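Local coordinates for hypothetical protein, haloacid dehalogenase-like hydrolase (Bacillus subtilis, PDB 1NRW) that removes phosphate in vitro from phosphorylated five- and six-carbon sugars and nucleoside monophosphates, and less readily from flavin mononucleotide, as a magnesium-dependent hydrolase, at residues Tyr102-Tyr113 with Ile170-Phe180; Val64-Ile72 with Glu209-Ala220. All blocks are in the same frame, centred on the assembly; numbering follows the deposited sequence.

Interaction 1 (Tyr102-Tyr113 with Ile170-Phe180); sequences YYYEVFTGSAIY and IDFYNILGFSF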
loop_
_atom_site.group_PDB
_atom_site.type_symbol
_atom_site.label_atom_id
_atom_site.label_comp_id
_atom_site.label_asym_id
_atom_site.label_seq_id
_atom_site.Cartn_x
_atom_site.Cartn_y
_atom_site.Cartn_z
ATOM N N TYR A 102 13.296 14.603 6.839
ATOM C CA TYR A 102 12.833 13.378 6.197
ATOM C C TYR A 102 11.976 13.827 5.024
ATOM O O TYR A 102 11.341 14.879 5.101
ATOM C CB TYR A 102 11.929 12.576 7.134
ATOM C CG TYR A 102 12.632 11.857 8.254
ATOM C CD1 TYR A 102 13.077 10.541 8.095
ATOM C CD2 TYR A 102 12.842 12.485 9.478
ATOM C CE1 TYR A 102 13.715 9.868 9.137
ATOM C CE2 TYR A 102 13.478 11.829 10.521
ATOM C CZ TYR A 102 13.911 10.524 10.347
ATOM O OH TYR A 102 14.541 9.886 11.385
ATOM N N TYR A 103 11.969 13.062 3.935
ATOM C CA TYR A 103 11.079 13.391 2.828
ATOM C C TYR A 103 9.773 12.804 3.355
ATOM O O TYR A 103 9.801 11.813 4.089
ATOM C CB TYR A 103 11.426 12.631 1.541
ATOM C CG TYR A 103 12.704 13.015 0.838
ATOM C CD1 TYR A 103 13.448 14.126 1.233
ATOM C CD2 TYR A 103 13.178 12.248 -0.229
ATOM C CE1 TYR A 103 14.639 14.457 0.584
ATOM C CE2 TYR A 103 14.360 12.571 -0.883
ATOM C CZ TYR A 103 15.089 13.673 -0.469
ATOM O OH TYR A 103 16.280 13.971 -1.094
ATOM N N TYR A 104 8.637 13.389 3.005
ATOM C CA TYR A 104 7.381 12.824 3.476
ATOM C C TYR A 104 6.217 13.088 2.538
ATOM O O TYR A 104 6.237 14.028 1.742
ATOM C CB TYR A 104 7.072 13.317 4.904
ATOM C CG TYR A 104 6.727 14.785 5.034
ATOM C CD1 TYR A 104 5.423 15.236 4.815
ATOM C CD2 TYR A 104 7.701 15.722 5.378
ATOM C CE1 TYR A 104 5.097 16.583 4.937
ATOM C CE2 TYR A 104 7.387 17.075 5.502
ATOM C CZ TYR A 104 6.084 17.497 5.279
ATOM O OH TYR A 104 5.764 18.829 5.394
ATOM N N GLU A 105 5.214 12.222 2.614
ATOM C CA GLU A 105 4.027 12.343 1.783
ATOM C C GLU A 105 2.839 12.142 2.711
ATOM O O GLU A 105 2.841 11.225 3.533
ATOM C CB GLU A 105 4.031 11.274 0.686
ATOM C CG GLU A 105 5.238 11.366 -0.247
ATOM C CD GLU A 105 5.223 10.312 -1.340
ATOM O OE1 GLU A 105 4.211 9.587 -1.467
ATOM O OE2 GLU A 105 6.226 10.214 -2.080
ATOM N N VAL A 106 1.840 13.008 2.585
ATOM C CA VAL A 106 0.654 12.931 3.434
ATOM C C VAL A 106 -0.562 12.526 2.612
ATOM O O VAL A 106 -1.058 13.291 1.782
ATOM C CB VAL A 106 0.374 14.290 4.121
ATOM C CG1 VAL A 106 -0.742 14.136 5.151
ATOM C CG2 VAL A 106 1.647 14.808 4.798
ATOM N N PHE A 107 -1.037 11.310 2.846
ATOM C CA PHE A 107 -2.195 10.793 2.133
ATOM C C PHE A 107 -3.470 11.275 2.811
ATOM O O PHE A 107 -3.711 10.974 3.977
ATOM C CB PHE A 107 -2.142 9.265 2.113
ATOM C CG PHE A 107 -1.004 8.716 1.291
ATOM C CD1 PHE A 107 -1.202 8.364 -0.044
ATOM C CD2 PHE A 107 0.271 8.604 1.834
ATOM C CE1 PHE A 107 -0.137 7.909 -0.829
ATOM C CE2 PHE A 107 1.346 8.148 1.055
ATOM C CZ PHE A 107 1.137 7.803 -0.276
ATOM N N THR A 108 -4.269 12.037 2.071
ATOM C CA THR A 108 -5.525 12.582 2.577
ATOM C C THR A 108 -6.629 12.238 1.588
ATOM O O THR A 108 -6.419 11.465 0.656
ATOM C CB THR A 108 -5.461 14.115 2.700
ATOM O OG1 THR A 108 -5.446 14.696 1.389
ATOM C CG2 THR A 108 -4.209 14.536 3.448
ATOM N N GLY A 109 -7.805 12.820 1.779
ATOM C CA GLY A 109 -8.893 12.544 0.860
ATOM C C GLY A 109 -8.667 13.193 -0.497
ATOM O O GLY A 109 -8.729 12.536 -1.536
ATOM N N SER A 110 -8.382 14.492 -0.474
ATOM C CA SER A 110 -8.162 15.277 -1.687
ATOM C C SER A 110 -6.924 14.916 -2.507
ATOM O O SER A 110 -7.008 14.743 -3.724
ATOM C CB SER A 110 -8.119 16.762 -1.323
ATOM O OG SER A 110 -7.251 16.986 -0.225
ATOM N N ALA A 111 -5.773 14.812 -1.854
ATOM C CA ALA A 111 -4.544 14.484 -2.561
ATOM C C ALA A 111 -3.444 14.044 -1.609
ATOM O O ALA A 111 -3.678 13.839 -0.421
ATOM C CB ALA A 111 -4.074 15.690 -3.370
ATOM N N ILE A 112 -2.244 13.889 -2.155
ATOM C CA ILE A 112 -1.083 13.496 -1.372
ATOM C C ILE A 112 -0.231 14.754 -1.262
ATOM O O ILE A 112 0.387 15.176 -2.236
ATOM C CB ILE A 112 -0.259 12.405 -2.085
ATOM C CG1 ILE A 112 -1.158 11.219 -2.443
ATOM C CG2 ILE A 112 0.870 11.935 -1.181
ATOM C CD1 ILE A 112 -0.463 10.166 -3.291
ATOM N N TYR A 113 -0.213 15.357 -0.080
ATOM C CA TYR A 113 0.553 16.577 0.133
ATOM C C TYR A 113 2.009 16.283 0.432
ATOM O O TYR A 113 2.326 15.341 1.149
ATOM C CB TYR A 113 -0.069 17.379 1.278
ATOM C CG TYR A 113 -1.429 17.920 0.928
ATOM C CD1 TYR A 113 -1.564 19.004 0.061
ATOM C CD2 TYR A 113 -2.592 17.322 1.426
ATOM C CE1 TYR A 113 -2.812 19.480 -0.305
ATOM C CE2 TYR A 113 -3.849 17.791 1.064
ATOM C CZ TYR A 113 -3.952 18.870 0.197
ATOM O OH TYR A 113 -5.189 19.339 -0.175
ATOM N N ILE A 170 -9.823 18.485 6.203
ATOM C CA ILE A 170 -8.696 17.698 5.714
ATOM C C ILE A 170 -8.406 16.548 6.674
ATOM O O ILE A 170 -8.019 16.762 7.823
ATOM C CB ILE A 170 -7.423 18.560 5.556
ATOM C CG1 ILE A 170 -6.249 17.681 5.113
ATOM C CG2 ILE A 170 -7.107 19.267 6.860
ATOM C CD1 ILE A 170 -4.946 18.434 4.908
ATOM N N ASP A 171 -8.608 15.327 6.196
ATOM C CA ASP A 171 -8.373 14.144 7.010
ATOM C C ASP A 171 -7.017 13.541 6.681
ATOM O O ASP A 171 -6.605 13.511 5.522
ATOM C CB ASP A 171 -9.473 13.108 6.769
ATOM C CG ASP A 171 -10.842 13.603 7.198
ATOM O OD1 ASP A 171 -11.007 13.956 8.384
ATOM O OD2 ASP A 171 -11.753 13.637 6.346
ATOM N N PHE A 172 -6.329 13.068 7.712
ATOM C CA PHE A 172 -5.014 12.456 7.564
ATOM C C PHE A 172 -5.182 10.944 7.669
ATOM O O PHE A 172 -5.606 10.434 8.702
ATOM C CB PHE A 172 -4.086 12.968 8.668
ATOM C CG PHE A 172 -3.855 14.455 8.615
ATOM C CD1 PHE A 172 -3.011 15.005 7.658
ATOM C CD2 PHE A 172 -4.512 15.309 9.498
ATOM C CE1 PHE A 172 -2.819 16.389 7.577
ATOM C CE2 PHE A 172 -4.331 16.691 9.428
ATOM C CZ PHE A 172 -3.482 17.235 8.464
ATOM N N TYR A 173 -4.844 10.232 6.596
ATOM C CA TYR A 173 -4.996 8.780 6.579
ATOM C C TYR A 173 -3.709 7.992 6.763
ATOM O O TYR A 173 -3.672 7.020 7.511
ATOM C CB TYR A 173 -5.642 8.330 5.267
ATOM C CG TYR A 173 -6.988 8.949 4.983
ATOM C CD1 TYR A 173 -7.991 8.972 5.955
ATOM C CD2 TYR A 173 -7.269 9.498 3.734
ATOM C CE1 TYR A 173 -9.240 9.530 5.684
ATOM C CE2 TYR A 173 -8.511 10.056 3.452
ATOM C CZ TYR A 173 -9.492 10.070 4.432
ATOM O OH TYR A 173 -10.721 10.619 4.150
ATOM N N ASN A 174 -2.654 8.401 6.065
ATOM C CA ASN A 174 -1.389 7.682 6.132
ATOM C C ASN A 174 -0.279 8.688 5.875
ATOM O O ASN A 174 -0.438 9.599 5.060
ATOM C CB ASN A 174 -1.397 6.575 5.059
ATOM C CG ASN A 174 -0.255 5.574 5.207
ATOM O OD1 ASN A 174 0.199 5.278 6.310
ATOM N ND2 ASN A 174 0.188 5.019 4.076
ATOM N N ILE A 175 0.823 8.537 6.597
ATOM C CA ILE A 175 1.971 9.420 6.438
ATOM C C ILE A 175 3.193 8.573 6.132
ATOM O O ILE A 175 3.565 7.692 6.914
ATOM C CB ILE A 175 2.241 10.240 7.719
ATOM C CG1 ILE A 175 1.033 11.129 8.029
ATOM C CG2 ILE A 175 3.491 11.105 7.532
ATOM C CD1 ILE A 175 1.121 11.853 9.375
ATOM N N LEU A 176 3.803 8.831 4.981
ATOM C CA LEU A 176 5.001 8.105 4.576
ATOM C C LEU A 176 6.227 8.968 4.869
ATOM O O LEU A 176 6.243 10.155 4.548
ATOM C CB LEU A 176 4.941 7.770 3.078
ATOM C CG LEU A 176 6.140 7.032 2.456
ATOM C CD1 LEU A 176 5.680 6.255 1.234
ATOM C CD2 LEU A 176 7.248 8.025 2.086
ATOM N N GLY A 177 7.221 8.363 5.513
ATOM C CA GLY A 177 8.469 9.040 5.826
ATOM C C GLY A 177 9.575 8.324 5.070
ATOM O O GLY A 177 9.565 7.099 4.981
ATOM N N PHE A 178 10.537 9.073 4.540
ATOM C CA PHE A 178 11.618 8.478 3.759
ATOM C C PHE A 178 12.963 9.124 4.059
ATOM O O PHE A 178 13.039 10.326 4.311
ATOM C CB PHE A 178 11.298 8.651 2.267
ATOM C CG PHE A 178 12.423 8.278 1.332
ATOM C CD1 PHE A 178 12.423 7.049 0.674
ATOM C CD2 PHE A 178 13.461 9.174 1.079
ATOM C CE1 PHE A 178 13.439 6.717 -0.232
ATOM C CE2 PHE A 178 14.485 8.856 0.177
ATOM C CZ PHE A 178 14.472 7.625 -0.480
ATOM N N SER A 179 14.016 8.313 4.028
ATOM C CA SER A 179 15.377 8.810 4.223
ATOM C C SER A 179 16.378 7.852 3.592
ATOM O O SER A 179 16.223 6.635 3.686
ATOM C CB SER A 179 15.718 8.967 5.706
ATOM O OG SER A 179 17.017 9.520 5.843
ATOM N N PHE A 180 17.397 8.404 2.941
ATOM C CA PHE A 180 18.437 7.586 2.320
ATOM C C PHE A 180 19.343 6.983 3.385
ATOM O O PHE A 180 20.050 6.006 3.132
ATOM C CB PHE A 180 19.324 8.438 1.405
ATOM C CG PHE A 180 18.661 8.885 0.141
ATOM C CD1 PHE A 180 18.317 7.967 -0.841
ATOM C CD2 PHE A 180 18.414 10.234 -0.085
ATOM C CE1 PHE A 180 17.738 8.388 -2.039
ATOM C CE2 PHE A 180 17.837 10.665 -1.278
ATOM C CZ PHE A 180 17.500 9.739 -2.255
HETATM O O HOH W 1 -8.957 15.098 3.393
#
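Strands 103-108 and 172-178 run antiparallel, their axes 4.7 Å apart at closest approach, and hydrogen-bonded pairs recur at Tyr103 with Phe178, Glu105 with Leu176 and Phe107 with Asn174. At the last pair the regular spacing breaks: Tyr173 and Asn174 both face Phe107, a classic beta bulge. Phe107 O takes the Tyr173 N-H at 2.9 Å, nearly along the C=O axis, and only a weak bond from Asn174 N. Both strands are central in the mixed sheet of the cap domain of this Cof-family HAD phosphatase, where 207-212 continues the sheet beyond 172-178. On the face carrying Tyr103, its ring lies alongside that of Phe178, the planes 12° apart but slid so that overlap is slight; Tyr103 CD2 meets Phe178 CD2 at 3.4 Å. Phe178 CE2 in turn sits over the centre of the Phe180 ring, and Phe180 CE2 comes within 3.7 Å of Tyr103 OH, closing an aromatic cluster. An alanine in place of Tyr103 is likely to leave the Phe178 ring without its flanking neighbour and Phe180 freer to turn. On the opposite face of the sheet, Val106 CG1, anti to its own N (chi1 -172°), meets the edge of the Phe172 ring at CD1, 3.5 Å away. Helix 87-99 covers this side through Leu94. Near the turn, one water accepts from both Gly109 N and Asp171 N.

Interaction 2 (Val64-Ile72 with Glu209-Ala220); sequences VISANGAVI and ELSSRKASKGQA. With PO4 (phosphate ion), chain B.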
loop_
_atom_site.group_PDB
_atom_site.type_symbol
_atom_site.label_atom_id
_atom_site.label_comp_id
_atom_site.label_asym_id
_atom_site.label_seq_id
_atom_site.Cartn_x
_atom_site.Cartn_y
_atom_site.Cartn_z
ATOM N N VAL A 64 -11.212 -1.776 -2.885
ATOM C CA VAL A 64 -9.895 -1.184 -2.716
ATOM C C VAL A 64 -9.655 -0.723 -1.293
ATOM O O VAL A 64 -10.420 0.083 -0.748
ATOM C CB VAL A 64 -9.695 0.048 -3.623
ATOM C CG1 VAL A 64 -8.296 0.646 -3.391
ATOM C CG2 VAL A 64 -9.869 -0.339 -5.081
ATOM N N ILE A 65 -8.596 -1.253 -0.699
ATOM C CA ILE A 65 -8.178 -0.852 0.637
ATOM C C ILE A 65 -6.961 0.021 0.342
ATOM O O ILE A 65 -5.998 -0.437 -0.284
ATOM C CB ILE A 65 -7.776 -2.066 1.484
ATOM C CG1 ILE A 65 -9.029 -2.881 1.826
ATOM C CG2 ILE A 65 -7.053 -1.607 2.750
ATOM C CD1 ILE A 65 -8.748 -4.174 2.561
ATOM N N SER A 66 -7.014 1.281 0.752
ATOM C CA SER A 66 -5.909 2.196 0.493
ATOM C C SER A 66 -5.402 2.872 1.757
ATOM O O SER A 66 -5.959 2.689 2.834
ATOM C CB SER A 66 -6.338 3.252 -0.538
ATOM O OG SER A 66 -7.474 3.980 -0.110
ATOM N N ALA A 67 -4.329 3.643 1.620
ATOM C CA ALA A 67 -3.748 4.345 2.754
ATOM C C ALA A 67 -3.441 3.407 3.921
ATOM O O ALA A 67 -3.689 3.728 5.087
ATOM C CB ALA A 67 -4.676 5.468 3.199
ATOM N N ASN A 68 -2.898 2.239 3.591
ATOM C CA ASN A 68 -2.504 1.251 4.585
ATOM C C ASN A 68 -3.659 0.727 5.436
ATOM O O ASN A 68 -3.471 0.396 6.606
ATOM C CB ASN A 68 -1.416 1.838 5.497
ATOM C CG ASN A 68 -0.731 0.783 6.343
ATOM O OD1 ASN A 68 -0.339 -0.268 5.836
ATOM N ND2 ASN A 68 -0.568 1.062 7.633
ATOM N N GLY A 69 -4.848 0.649 4.852
ATOM C CA GLY A 69 -5.984 0.135 5.598
ATOM C C GLY A 69 -6.812 1.209 6.273
ATOM O O GLY A 69 -7.739 0.904 7.027
ATOM N N ALA A 70 -6.483 2.468 6.014
ATOM C CA ALA A 70 -7.236 3.573 6.598
ATOM C C ALA A 70 -8.489 3.865 5.780
ATOM O O ALA A 70 -9.451 4.445 6.290
ATOM C CB ALA A 70 -6.363 4.832 6.664
ATOM N N VAL A 71 -8.479 3.461 4.513
ATOM C CA VAL A 71 -9.607 3.723 3.624
ATOM C C VAL A 71 -10.090 2.498 2.849
ATOM O O VAL A 71 -9.288 1.689 2.372
ATOM C CB VAL A 71 -9.238 4.840 2.610
ATOM C CG1 VAL A 71 -10.422 5.154 1.711
ATOM C CG2 VAL A 71 -8.786 6.086 3.356
ATOM N N ILE A 72 -11.411 2.365 2.725
ATOM C CA ILE A 72 -12.004 1.250 1.989
ATOM C C ILE A 72 -13.088 1.747 1.032
ATOM O O ILE A 72 -13.968 2.516 1.429
ATOM C CB ILE A 72 -12.666 0.214 2.930
ATOM C CG1 ILE A 72 -11.661 -0.293 3.966
ATOM C CG2 ILE A 72 -13.236 -0.933 2.107
ATOM C CD1 ILE A 72 -12.241 -1.326 4.925
ATOM N N GLU A 209 5.776 3.904 7.192
ATOM C CA GLU A 209 4.472 4.537 7.066
ATOM C C GLU A 209 3.767 4.524 8.409
ATOM O O GLU A 209 3.877 3.563 9.171
ATOM C CB GLU A 209 3.616 3.799 6.027
ATOM C CG GLU A 209 4.152 3.877 4.589
ATOM C CD GLU A 209 3.309 3.078 3.600
ATOM O OE1 GLU A 209 2.117 2.818 3.889
ATOM O OE2 GLU A 209 3.834 2.721 2.522
ATOM N N LEU A 210 3.041 5.599 8.687
ATOM C CA LEU A 210 2.307 5.730 9.933
ATOM C C LEU A 210 0.836 6.024 9.673
ATOM O O LEU A 210 0.497 6.976 8.970
ATOM C CB LEU A 210 2.908 6.861 10.774
ATOM C CG LEU A 210 4.318 6.623 11.319
ATOM C CD1 LEU A 210 4.919 7.945 11.781
ATOM C CD2 LEU A 210 4.264 5.623 12.463
ATOM N N SER A 211 -0.035 5.195 10.236
ATOM C CA SER A 211 -1.474 5.392 10.108
ATOM C C SER A 211 -2.036 5.206 11.514
ATOM O O SER A 211 -1.281 4.911 12.444
ATOM C CB SER A 211 -2.076 4.374 9.133
ATOM O OG SER A 211 -1.719 3.052 9.488
ATOM N N SER A 212 -3.341 5.385 11.682
ATOM C CA SER A 212 -3.926 5.227 13.008
ATOM C C SER A 212 -3.854 3.770 13.464
ATOM O O SER A 212 -3.704 2.859 12.648
ATOM C CB SER A 212 -5.375 5.707 13.011
ATOM O OG SER A 212 -5.844 5.850 14.343
ATOM N N ARG A 213 -3.960 3.558 14.774
ATOM C CA ARG A 213 -3.893 2.215 15.339
ATOM C C ARG A 213 -4.829 1.215 14.666
ATOM O O ARG A 213 -4.458 0.063 14.456
ATOM C CB ARG A 213 -4.206 2.260 16.841
ATOM C CG ARG A 213 -4.117 0.904 17.530
ATOM C CD ARG A 213 -2.731 0.292 17.359
ATOM N NE ARG A 213 -2.626 -1.033 17.965
ATOM C CZ ARG A 213 -2.717 -1.273 19.270
ATOM N NH1 ARG A 213 -2.914 -0.274 20.122
ATOM N NH2 ARG A 213 -2.616 -2.516 19.725
ATOM N N LYS A 214 -6.040 1.653 14.336
ATOM C CA LYS A 214 -7.014 0.770 13.706
ATOM C C LYS A 214 -6.912 0.725 12.190
ATOM O O LYS A 214 -7.753 0.121 11.529
ATOM C CB LYS A 214 -8.436 1.165 14.105
ATOM C CG LYS A 214 -8.749 0.946 15.579
ATOM C CD LYS A 214 -10.231 1.184 15.850
ATOM C CE LYS A 214 -10.564 1.029 17.326
ATOM N NZ LYS A 214 -9.846 2.039 18.155
ATOM N N ALA A 215 -5.884 1.365 11.641
ATOM C CA ALA A 215 -5.685 1.364 10.197
ATOM C C ALA A 215 -4.471 0.519 9.807
ATOM O O ALA A 215 -3.331 0.956 9.939
ATOM C CB ALA A 215 -5.507 2.796 9.684
ATOM N N SER A 216 -4.725 -0.703 9.356
ATOM C CA SER A 216 -3.664 -1.596 8.896
ATOM C C SER A 216 -4.312 -2.463 7.822
ATOM O O SER A 216 -5.539 -2.591 7.780
ATOM C CB SER A 216 -3.112 -2.464 10.039
ATOM O OG SER A 216 -4.033 -3.460 10.460
ATOM N N LYS A 217 -3.513 -3.047 6.935
ATOM C CA LYS A 217 -4.103 -3.865 5.887
ATOM C C LYS A 217 -4.875 -5.037 6.483
ATOM O O LYS A 217 -5.933 -5.403 5.980
ATOM C CB LYS A 217 -3.025 -4.364 4.918
ATOM C CG LYS A 217 -2.437 -3.247 4.059
ATOM C CD LYS A 217 -1.556 -3.797 2.942
ATOM C CE LYS A 217 -0.965 -2.668 2.100
ATOM N NZ LYS A 217 -0.186 -3.208 0.950
ATOM N N GLY A 218 -4.350 -5.605 7.568
ATOM C CA GLY A 218 -5.016 -6.724 8.214
ATOM C C GLY A 218 -6.340 -6.342 8.861
ATOM O O GLY A 218 -7.321 -7.064 8.736
ATOM N N GLN A 219 -6.380 -5.209 9.552
ATOM C CA GLN A 219 -7.619 -4.777 10.193
ATOM C C GLN A 219 -8.685 -4.394 9.171
ATOM O O GLN A 219 -9.874 -4.629 9.387
ATOM C CB GLN A 219 -7.348 -3.605 11.139
ATOM C CG GLN A 219 -6.568 -4.004 12.378
ATOM C CD GLN A 219 -6.210 -2.820 13.248
ATOM O OE1 GLN A 219 -5.199 -2.141 13.023
ATOM N NE2 GLN A 219 -7.048 -2.550 14.239
ATOM N N ALA A 220 -8.260 -3.806 8.056
ATOM C CA ALA A 220 -9.192 -3.414 7.007
ATOM C C ALA A 220 -9.791 -4.669 6.379
ATOM O O ALA A 220 -10.975 -4.699 6.038
ATOM C CB ALA A 220 -8.474 -2.576 5.940
HETATM P P PO4 B . 2.026 -1.244 -1.570
HETATM O O1 PO4 B . 2.499 -2.637 -1.676
HETATM O O2 PO4 B . 1.195 -1.098 -0.348
HETATM O O3 PO4 B . 3.197 -0.336 -1.490
HETATM O O4 PO4 B . 1.215 -0.915 -2.766
HETATM O O HOH W 2 0.851 0.262 3.495
HETATM O O HOH W 3 -0.563 -2.643 7.069
HETATM O O HOH W 4 -9.041 -0.653 8.997
#
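With chi1 at -167°, CG of Asn68 stands trans to the backbone N, and chi2 of 47° turns the amide so that ND2 faces Ser211 while OD1 lies across the Lys217 side chain. The ND2 to Ser211 OG hydrogen bond is 3.0 Å long, and OG lies just 11° out of the amide plane. Ser211 OG in turn donates to Ala215 O, so the hydroxyl accepts one bond and donates another, which together should fix its rotation. OD1 accepts from two waters: one also donates to Glu209 OE1, the other accepts from the backbone N of Lys217, at the first turn of helix 217-227. Glu209 OE1 also accepts from Asn174 ND2, and its OE2 is hydrogen-bonded to Ser203 OG.

Gly69 lies against this helix start, its CA 3.5 Å from Ser216 O in a C-H...O contact; a side chain there would collide with that carbonyl, and its backbone angles would jam a CB against the carbonyl O of Asn68. Ser216 caps the helix, its OG accepting from Gln219 N. Beyond it, the methyl of Ala220 packs on Ile65 CG2 at 3.6 Å and on Gly69 CA; just before the cap, Ala70 CB meets Ala215 CB at 3.7 Å.

From the same helix start Lys217 runs out extended, and its NZ donates to phosphate O2 at 2.8 Å. NZ also forms salt bridges with Asp10 and Asp244, and Thr44, Gly45, Asn243 and Asp12 bind the same ion. This is the phosphate site of a HAD hydrolase: Lys217 sits where the family carries its motif III lysine, at a helix N terminus.

In the fold
From the N terminus the chain first builds strands 6-10 and 39-43, then enters 64-72, the first half of interaction 2, at one side of the eight-stranded core sheet. It then passes into the six-stranded cap sheet, where 102-113 meets 170-180 across a loop of 56 residues, half of them helical. After helix 182-192 and strand 198-201, strand 207-212 follows, and 209-220 closes the 136-residue span of interaction 2, inside which interaction 1 falls entirely. The two contacts meet at neighbouring cap strands: Ile175 O lies 2.8 Å from Leu210 N, and Asn174 ND2 2.9 Å from Glu209 OE1, both probable hydrogen bonds. Interaction 1 thus joins strands within the cap, and interaction 2 joins cap to core.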